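Local coordinates for protein GlcNAc-alpha-1,4-Gal-releasing endo-beta-galactosidase (Clostridium perfringens, PDB 1UPS) that probably hydrolyses internal beta-galactosidic bonds, releasing the disaccharide GlcNAc-alpha-1,4-Gal, and binds a calcium ion, at residues A260-V264 with W265-W269; L43-K47 with W48-Y52; E220-P223 with T224-K227; I106-F109 with S110-D114. One frame throughout, in Å; residues are numbered along the deposited sequence. Where two conformers were deposited one is given.

Interaction 1 (A260-V264 with W265-W269)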
# COMPACT_ATOMS: atom_id res chain seq x y z
N ALA A 260 -10.80 20.93 -8.66
CA ALA A 260 -10.44 21.93 -9.66
C ALA A 260 -9.19 22.68 -9.20
O ALA A 260 -9.01 22.90 -7.99
CB ALA A 260 -11.60 22.93 -9.85
N HIS A 261 -8.34 23.07 -10.16
CA HIS A 261 -7.10 23.80 -9.85
C HIS A 261 -7.36 25.08 -9.06
O HIS A 261 -8.35 25.78 -9.31
CB HIS A 261 -6.33 24.16 -11.15
CG HIS A 261 -7.07 25.09 -12.08
ND1 HIS A 261 -7.96 24.63 -13.03
CD2 HIS A 261 -7.03 26.44 -12.23
CE1 HIS A 261 -8.43 25.66 -13.72
NE2 HIS A 261 -7.88 26.77 -13.26
N ASN A 262 -6.46 25.39 -8.11
CA ASN A 262 -6.38 26.77 -7.61
C ASN A 262 -5.48 27.57 -8.54
O ASN A 262 -5.10 27.08 -9.61
CB ASN A 262 -5.91 26.83 -6.13
CG ASN A 262 -4.41 26.49 -5.95
OD1 ASN A 262 -3.67 26.26 -6.91
ND2 ASN A 262 -3.98 26.46 -4.68
N ASP A 263 -5.09 28.79 -8.14
CA ASP A 263 -4.40 29.67 -9.07
C ASP A 263 -2.88 29.68 -8.92
O ASP A 263 -2.22 30.57 -9.45
CB ASP A 263 -5.00 31.09 -8.98
CG ASP A 263 -6.45 31.12 -9.42
OD1 ASP A 263 -7.28 31.82 -8.78
OD2 ASP A 263 -6.84 30.48 -10.42
N VAL A 264 -2.34 28.65 -8.26
CA VAL A 264 -0.89 28.50 -8.11
C VAL A 264 -0.32 27.55 -9.15
O VAL A 264 -0.69 26.37 -9.21
CB VAL A 264 -0.53 27.98 -6.71
CG1 VAL A 264 1.01 27.89 -6.55
CG2 VAL A 264 -1.13 28.90 -5.64
N TRP A 265 0.58 28.08 -9.98
CA TRP A 265 1.15 27.31 -11.09
C TRP A 265 2.68 27.37 -11.11
O TRP A 265 3.27 28.35 -10.61
CB TRP A 265 0.61 27.86 -12.42
CG TRP A 265 -0.88 27.66 -12.58
CD1 TRP A 265 -1.87 28.57 -12.31
CD2 TRP A 265 -1.54 26.49 -13.07
NE1 TRP A 265 -3.10 28.02 -12.58
CE2 TRP A 265 -2.93 26.75 -13.07
CE3 TRP A 265 -1.09 25.23 -13.51
CZ2 TRP A 265 -3.89 25.80 -13.48
CZ3 TRP A 265 -2.04 24.28 -13.93
CH2 TRP A 265 -3.43 24.58 -13.91
N PRO A 266 3.33 26.37 -11.71
CA PRO A 266 2.72 25.13 -12.23
C PRO A 266 2.34 24.17 -11.11
O PRO A 266 2.80 24.36 -9.97
CB PRO A 266 3.88 24.48 -13.00
CG PRO A 266 4.85 25.60 -13.23
CD PRO A 266 4.77 26.44 -11.99
N LYS A 267 1.53 23.16 -11.43
CA LYS A 267 1.36 22.04 -10.49
C LYS A 267 2.57 21.14 -10.70
O LYS A 267 2.79 20.64 -11.82
CB LYS A 267 0.06 21.26 -10.73
CG LYS A 267 -1.20 22.10 -11.01
CD LYS A 267 -1.48 23.11 -9.88
CE LYS A 267 -2.73 23.93 -10.26
NZ LYS A 267 -3.04 25.02 -9.27
N GLU A 268 3.36 20.93 -9.65
CA GLU A 268 4.57 20.16 -9.83
C GLU A 268 4.98 19.43 -8.57
O GLU A 268 4.70 19.89 -7.45
CB GLU A 268 5.72 21.04 -10.31
CG GLU A 268 6.05 22.26 -9.47
CD GLU A 268 7.09 23.16 -10.15
OE1 GLU A 268 7.94 23.75 -9.46
OE2 GLU A 268 7.08 23.27 -11.40
N TRP A 269 5.64 18.29 -8.76
CA TRP A 269 6.31 17.57 -7.68
C TRP A 269 7.66 17.07 -8.12
O TRP A 269 8.01 17.17 -9.30
CB TRP A 269 5.46 16.42 -7.12
CG TRP A 269 5.20 15.21 -8.03
CD1 TRP A 269 4.92 15.19 -9.38
CD2 TRP A 269 5.14 13.85 -7.60
NE1 TRP A 269 4.71 13.89 -9.81
CE2 TRP A 269 4.84 13.05 -8.73
CE3 TRP A 269 5.32 13.21 -6.36
CZ2 TRP A 269 4.69 11.66 -8.66
CZ3 TRP A 269 5.19 11.83 -6.29
CH2 TRP A 269 4.87 11.07 -7.43
O HOH W 1 -4.38 23.25 -7.36
O HOH W 2 -5.45 29.62 -12.62
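Lys267 folds back to the loop that precedes its own strand, and its ammonium group takes hold of two of the carbonyls there. NZ donates to Val264 O at 2.7 Å and to Asn262 O at 2.9 Å, the second oxygen being met from well above its carbonyl plane. Water 1 takes a further hydrogen bond from NZ and one from Asn262 N. The bend at chi2 (-56°) brings NZ of the otherwise extended lysine chain to the carbonyls, where three hydrogen bonds, two to the loop and one to water, grip the ammonium. Asn262 adds an Asx turn, its OD1 accepting from Val264 N at 3.1 Å, while its ND2 is taken by Thr140 O.

The aromatic contact is of another kind. His261 CD2 comes to 3.4 Å from Trp265 CZ2, at the edge of the indole, and the ring planes meet obliquely, at 51°. Lys267 CE lies over one face of the same indole, near its rim. Water 2 sits in the indole plane, where it accepts from Trp265 NE1 and donates to Asp263 OD2.

A cis peptide bond before Pro266 leads the chain from this surface loop into strand 267-279, which Lys267 joins to strand 73-78 through backbone bonds with Ile78. His261 and Trp265 touch Thr254 of strand 246-254 and Arg94 of strand 94-99, and His261 ND1 is bonded to Asp255.

Interaction 2 (L43-K47 with W48-Y52)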
# COMPACT_ATOMS: atom_id res chain seq x y z
N LEU A 43 15.02 12.29 -20.07
CA LEU A 43 14.36 11.08 -19.62
C LEU A 43 14.99 9.87 -20.31
O LEU A 43 15.23 9.91 -21.52
CB LEU A 43 12.88 11.15 -19.98
CG LEU A 43 11.99 10.04 -19.44
CD1 LEU A 43 11.82 10.16 -17.92
CD2 LEU A 43 10.63 10.12 -20.12
N ASP A 44 15.26 8.82 -19.55
CA ASP A 44 15.88 7.61 -20.10
C ASP A 44 14.81 6.82 -20.86
O ASP A 44 13.94 6.19 -20.25
CB ASP A 44 16.47 6.75 -18.97
CG ASP A 44 17.27 5.56 -19.48
OD1 ASP A 44 17.07 5.10 -20.61
OD2 ASP A 44 18.15 5.04 -18.78
N ARG A 45 14.89 6.86 -22.19
CA ARG A 45 13.83 6.28 -23.01
C ARG A 45 13.93 4.75 -23.13
O ARG A 45 13.07 4.11 -23.76
CB ARG A 45 13.77 6.98 -24.37
CG ARG A 45 13.38 8.45 -24.21
CD ARG A 45 12.97 9.15 -25.48
NE ARG A 45 12.64 10.55 -25.22
CZ ARG A 45 11.43 10.99 -24.83
NH1 ARG A 45 10.42 10.13 -24.68
NH2 ARG A 45 11.23 12.29 -24.62
N GLU A 46 14.96 4.18 -22.52
CA GLU A 46 15.02 2.73 -22.38
C GLU A 46 14.18 2.28 -21.19
O GLU A 46 13.88 1.09 -21.05
CB GLU A 46 16.47 2.24 -22.26
CG GLU A 46 17.28 2.32 -23.57
CD GLU A 46 16.63 1.55 -24.72
OE1 GLU A 46 16.55 2.12 -25.83
OE2 GLU A 46 16.23 0.38 -24.53
N LYS A 47 13.78 3.22 -20.33
CA LYS A 47 13.01 2.88 -19.11
C LYS A 47 11.58 3.43 -19.13
O LYS A 47 10.66 2.81 -18.58
CB LYS A 47 13.74 3.42 -17.87
CG LYS A 47 15.11 2.81 -17.66
CD LYS A 47 15.85 3.38 -16.45
CE LYS A 47 17.19 2.62 -16.27
NZ LYS A 47 18.14 3.31 -15.37
N TRP A 48 11.41 4.61 -19.74
CA TRP A 48 10.15 5.37 -19.66
C TRP A 48 9.68 5.88 -21.02
O TRP A 48 10.49 6.24 -21.89
CB TRP A 48 10.31 6.61 -18.75
CG TRP A 48 10.82 6.28 -17.39
CD1 TRP A 48 12.10 6.42 -16.93
CD2 TRP A 48 10.06 5.74 -16.30
NE1 TRP A 48 12.18 6.01 -15.62
CE2 TRP A 48 10.95 5.57 -15.21
CE3 TRP A 48 8.70 5.38 -16.13
CZ2 TRP A 48 10.53 5.07 -13.97
CZ3 TRP A 48 8.29 4.87 -14.89
CH2 TRP A 48 9.21 4.72 -13.83
N THR A 49 8.36 5.95 -21.15
CA THR A 49 7.75 6.81 -22.16
C THR A 49 7.09 8.02 -21.48
O THR A 49 6.64 7.93 -20.34
CB THR A 49 6.78 6.01 -23.06
OG1 THR A 49 6.32 6.86 -24.12
CG2 THR A 49 5.48 5.56 -22.32
N ASP A 50 7.07 9.16 -22.18
CA ASP A 50 6.50 10.39 -21.61
C ASP A 50 5.11 10.71 -22.17
O ASP A 50 4.75 11.86 -22.41
CB ASP A 50 7.48 11.57 -21.70
CG ASP A 50 8.00 11.81 -23.11
OD1 ASP A 50 8.81 12.77 -23.27
OD2 ASP A 50 7.69 11.10 -24.09
N TYR A 51 4.31 9.67 -22.34
CA TYR A 51 2.92 9.82 -22.71
C TYR A 51 2.05 9.06 -21.72
O TYR A 51 2.42 7.96 -21.27
CB TYR A 51 2.68 9.24 -24.11
CG TYR A 51 3.31 10.03 -25.23
CD1 TYR A 51 4.66 9.86 -25.56
CD2 TYR A 51 2.56 10.92 -25.98
CE1 TYR A 51 5.25 10.59 -26.60
CE2 TYR A 51 3.13 11.66 -27.03
CZ TYR A 51 4.47 11.47 -27.33
OH TYR A 51 5.04 12.17 -28.37
N TYR A 52 0.87 9.62 -21.44
CA TYR A 52 -0.06 9.04 -20.49
C TYR A 52 -1.04 8.14 -21.27
O TYR A 52 -1.79 8.65 -22.10
CB TYR A 52 -0.78 10.17 -19.73
CG TYR A 52 -1.77 9.71 -18.66
CD1 TYR A 52 -1.58 8.51 -17.97
CD2 TYR A 52 -2.88 10.50 -18.33
CE1 TYR A 52 -2.52 8.08 -16.99
CE2 TYR A 52 -3.81 10.10 -17.35
CZ TYR A 52 -3.62 8.89 -16.69
OH TYR A 52 -4.54 8.49 -15.74
O HOH W 3 10.53 4.84 -24.91
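Leu43 packs against Trp48 at about a right angle, and this is the tight side of the turn. With CG anti to the backbone N (chi1 -173°), the leucine sends CD2 to 3.8 Å from Trp48 CB and onto Asp50 CB. Lys47 CB lies over the face of the five-membered indole ring, a CH-pi contact. In the backbone, Asp44 O accepts from both Lys47 N and Trp48 N, each at 3.0 Å, and Asp44 OD1 receives Glu46 N in an Asx turn.

Exposed Arg45, by contrast, reaches from the solvent side to the buried Asp50 carboxylate and grips it end-on, NH2 to OD1 at 2.8 Å and NH1 to OD2 at 3.0 Å. Both oxygens lie near the guanidinium plane but are met from above the carboxylate plane, the groups being 63° apart. Lys64 and Tyr67 also bind this carboxylate, which would probably spread its negative charge over several partners. On this side water 3 donates to Arg45 O and, weakly, to Trp48 O.

The turn belongs to the loop between strands 30-36 and 66-70. Trp48 lodges against Ile98 (strand 94-99) and Leu250 (strand 246-254), NE1 bonded to Asp36, and Lys47 NZ returns to Ser35 O of strand 30-36.

Interaction 3 (E220-P223 with T224-K227)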
# COMPACT_ATOMS: atom_id res chain seq x y z
N GLU A 220 6.46 -3.16 -0.33
CA GLU A 220 6.93 -4.52 -0.58
C GLU A 220 5.74 -5.37 -0.99
O GLU A 220 4.76 -5.51 -0.24
CB GLU A 220 7.66 -5.13 0.63
CG GLU A 220 8.29 -6.48 0.26
CD GLU A 220 9.56 -6.81 1.05
OE1 GLU A 220 10.55 -7.26 0.44
OE2 GLU A 220 9.55 -6.64 2.27
N TRP A 221 5.82 -5.90 -2.20
CA TRP A 221 4.75 -6.68 -2.82
C TRP A 221 5.25 -8.12 -2.85
O TRP A 221 6.23 -8.44 -3.53
CB TRP A 221 4.47 -6.12 -4.22
CG TRP A 221 3.68 -6.98 -5.20
CD1 TRP A 221 2.77 -7.98 -4.92
CD2 TRP A 221 3.73 -6.87 -6.61
NE1 TRP A 221 2.26 -8.49 -6.10
CE2 TRP A 221 2.84 -7.84 -7.15
CE3 TRP A 221 4.46 -6.07 -7.50
CZ2 TRP A 221 2.67 -8.02 -8.53
CZ3 TRP A 221 4.28 -6.23 -8.86
CH2 TRP A 221 3.39 -7.21 -9.37
N THR A 222 4.61 -8.98 -2.07
CA THR A 222 4.97 -10.39 -1.99
C THR A 222 3.76 -11.21 -2.47
O THR A 222 2.69 -10.65 -2.69
CB THR A 222 5.32 -10.81 -0.55
OG1 THR A 222 4.13 -10.82 0.25
CG2 THR A 222 6.23 -9.78 0.13
N PRO A 223 3.91 -12.52 -2.60
CA PRO A 223 2.76 -13.38 -2.91
C PRO A 223 1.64 -13.31 -1.88
O PRO A 223 0.51 -13.72 -2.19
CB PRO A 223 3.39 -14.78 -2.91
CG PRO A 223 4.78 -14.53 -3.30
CD PRO A 223 5.17 -13.29 -2.54
N THR A 224 1.92 -12.78 -0.69
CA THR A 224 0.95 -12.76 0.42
C THR A 224 0.26 -11.41 0.64
O THR A 224 -0.92 -11.36 1.05
CB THR A 224 1.68 -13.19 1.72
OG1 THR A 224 2.02 -14.58 1.61
CG2 THR A 224 0.74 -13.16 2.93
N ALA A 225 0.98 -10.33 0.38
CA ALA A 225 0.53 -9.01 0.85
C ALA A 225 1.24 -7.85 0.17
O ALA A 225 2.28 -8.03 -0.49
CB ALA A 225 0.73 -8.90 2.39
N LEU A 226 0.65 -6.66 0.34
CA LEU A 226 1.27 -5.38 0.01
C LEU A 226 1.55 -4.64 1.32
O LEU A 226 0.63 -4.40 2.12
CB LEU A 226 0.33 -4.52 -0.87
CG LEU A 226 -0.27 -5.26 -2.09
CD1 LEU A 226 -1.21 -4.33 -2.83
CD2 LEU A 226 0.84 -5.75 -3.01
N LYS A 227 2.81 -4.30 1.54
CA LYS A 227 3.19 -3.62 2.78
C LYS A 227 3.82 -2.28 2.41
O LYS A 227 4.74 -2.23 1.59
CB LYS A 227 4.17 -4.50 3.56
CG LYS A 227 3.45 -5.69 4.18
CD LYS A 227 4.36 -6.58 4.99
CE LYS A 227 3.53 -7.75 5.58
NZ LYS A 227 4.36 -8.56 6.56
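Trp221 overlaps Leu226 on one face of a beta hairpin, the leucine methyl CD2 coming to 3.5 Å from CD1 of the indole. The two side chains lie side by side and point the same way, as cross-strand partners do; theirs is a non-hydrogen-bonded antiparallel pair. With its CG anti to the backbone N (chi1 164°), the tryptophan presents the five-membered ring to the methyl, and NE1 is hydrogen-bonded to Pro242 O.

The neighbouring pair, Glu220 and Lys227, is the hydrogen-bonded kind. Glu220 N donates to Lys227 O at 2.7 Å, and Lys227 N returns a bond to Glu220 O at 2.9 Å. Their side chains share the opposite face of the sheet, where the carboxylate is held through OE1 by the hydroxyls of Tyr30 and Tyr283.

Nearer the bend, Thr222 N meets Ala225 O at 3.0 Å in an almost straight bond, 176° at the hydrogen. Thr222 OG1 then accepts twice, from Thr224 N at 3.1 Å and from Ala225 N at 3.2 Å. Its chi1 of 71°, between the backbone N and the carbonyl carbon, points the hydroxyl oxygen into the turn, where it occupies the two amides as the chain reverses through Pro223 and Thr224.

The hairpin joins strands 215-221 and 225-230 within the large antiparallel sheet. The backbone of Trp221 bonds to Gly129 of strand 129-136, and Tyr128 meets the indole edge-to-face; on the other flank Leu226 pairs with Ile238 of strand 233-239.

Interaction 4 (I106-F109 with S110-D114)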
# COMPACT_ATOMS: atom_id res chain seq x y z
N ILE A 106 -4.31 -1.22 -21.99
CA ILE A 106 -3.98 -1.16 -20.56
C ILE A 106 -4.83 -0.15 -19.77
O ILE A 106 -4.92 1.02 -20.14
CB ILE A 106 -2.48 -0.88 -20.33
CG1 ILE A 106 -1.62 -2.01 -20.93
CG2 ILE A 106 -2.22 -0.77 -18.81
CD1 ILE A 106 -1.96 -3.45 -20.39
N HIS A 107 -5.43 -0.62 -18.67
CA HIS A 107 -6.10 0.25 -17.69
C HIS A 107 -7.26 1.03 -18.33
O HIS A 107 -7.22 2.28 -18.48
CB HIS A 107 -5.12 1.20 -16.97
CG HIS A 107 -5.76 1.95 -15.84
ND1 HIS A 107 -6.21 1.32 -14.70
CD2 HIS A 107 -6.05 3.26 -15.70
CE1 HIS A 107 -6.77 2.22 -13.90
NE2 HIS A 107 -6.67 3.41 -14.48
N ASN A 108 -8.29 0.27 -18.67
CA ASN A 108 -9.50 0.81 -19.31
C ASN A 108 -10.48 1.40 -18.29
O ASN A 108 -11.56 0.86 -18.05
CB ASN A 108 -10.18 -0.26 -20.17
CG ASN A 108 -11.11 0.34 -21.20
OD1 ASN A 108 -11.28 1.57 -21.25
ND2 ASN A 108 -11.69 -0.51 -22.06
N PHE A 109 -10.07 2.52 -17.68
CA PHE A 109 -10.84 3.13 -16.60
C PHE A 109 -12.22 3.58 -17.10
O PHE A 109 -13.18 3.62 -16.32
CB PHE A 109 -10.10 4.34 -16.00
CG PHE A 109 -9.76 5.40 -17.00
CD1 PHE A 109 -10.65 6.46 -17.25
CD2 PHE A 109 -8.56 5.36 -17.69
CE1 PHE A 109 -10.33 7.44 -18.20
CE2 PHE A 109 -8.25 6.33 -18.64
CZ PHE A 109 -9.14 7.38 -18.89
N SER A 110 -12.32 3.87 -18.39
CA SER A 110 -13.59 4.36 -18.96
C SER A 110 -14.46 3.24 -19.56
O SER A 110 -15.62 3.48 -19.93
CB SER A 110 -13.32 5.43 -20.01
OG SER A 110 -12.83 4.87 -21.22
N GLY A 111 -13.92 2.02 -19.64
CA GLY A 111 -14.62 0.90 -20.28
C GLY A 111 -14.96 1.13 -21.75
O GLY A 111 -15.97 0.62 -22.25
N THR A 112 -14.12 1.89 -22.45
CA THR A 112 -14.31 2.13 -23.88
C THR A 112 -13.93 0.92 -24.76
O THR A 112 -13.09 0.09 -24.37
CB THR A 112 -13.55 3.38 -24.33
OG1 THR A 112 -13.83 3.63 -25.72
CG2 THR A 112 -12.02 3.14 -24.32
N THR A 113 -14.53 0.81 -25.95
CA THR A 113 -14.08 -0.20 -26.91
C THR A 113 -13.11 0.42 -27.92
O THR A 113 -12.63 -0.27 -28.82
CB THR A 113 -15.26 -0.87 -27.66
OG1 THR A 113 -16.15 0.15 -28.16
CG2 THR A 113 -16.12 -1.67 -26.69
N ASP A 114 -12.85 1.71 -27.76
CA ASP A 114 -12.00 2.46 -28.68
C ASP A 114 -10.51 2.45 -28.30
O ASP A 114 -9.96 3.46 -27.87
CB ASP A 114 -12.48 3.92 -28.75
CG ASP A 114 -13.67 4.13 -29.68
OD1 ASP A 114 -14.17 3.17 -30.32
OD2 ASP A 114 -14.17 5.27 -29.83
O HOH W 4 -10.16 4.03 -20.77
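The Phe109 ring carries water 4 over one face, 3.6 Å above its plane and toward the rim, while Ser110 N approaches the ring obliquely. Phe109 CG sits between its own backbone N and carbonyl carbon (chi1 57°), which brings the ring back beside the serine amide. The second flat group, the carboxamide of Asn108, works through its edge. ND2 donates to Thr112 O at 2.8 Å, the acceptor lying close to the amide plane and the donor on a carbonyl lone pair, with 162° at the hydrogen. From the other end of the amide, OD1 accepts Thr112 N at 3.1 Å in a more bent bond. Both ends of the group are thus tied to one residue, which restrains its rotation.

Water 4 links Asn108 OD1 to Ser110 N, donating to the first at 2.7 Å and accepting from the second. The backbone closes as a type I beta turn from Asn108 to Gly111, with Gly111 N on Asn108 O at 3.1 Å. Just beyond, Thr112 OG1 accepts from Asp114 N at 3.0 Å, an ST turn.

These turns follow one another in the surface loop between strands 101-102 and 121-122. Asn108 touches Trp56 and Trp160 from other loops, and Phe109, Ser110 and Thr112 touch helix 87-90.

All four contacts are local turns in the GH16 region, and none touches another. Interactions 2 and 4 come nearest, about 5 Å between closest atoms, although their centres are 22 Å apart. Interactions 1 and 3 are the most distant pair, 34 Å between centres, yet both reach the large antiparallel sheet, one through strand 267-279 and the other through strands 215-221 and 225-230. Interaction 2 lies near the metal site: the Lys47 side chain is about 7 Å from that of the calcium ligand Glu37 and about 11 Å from the calcium ion. The same strand 267-279 that begins in interaction 1 later supplies the ligand Asp272.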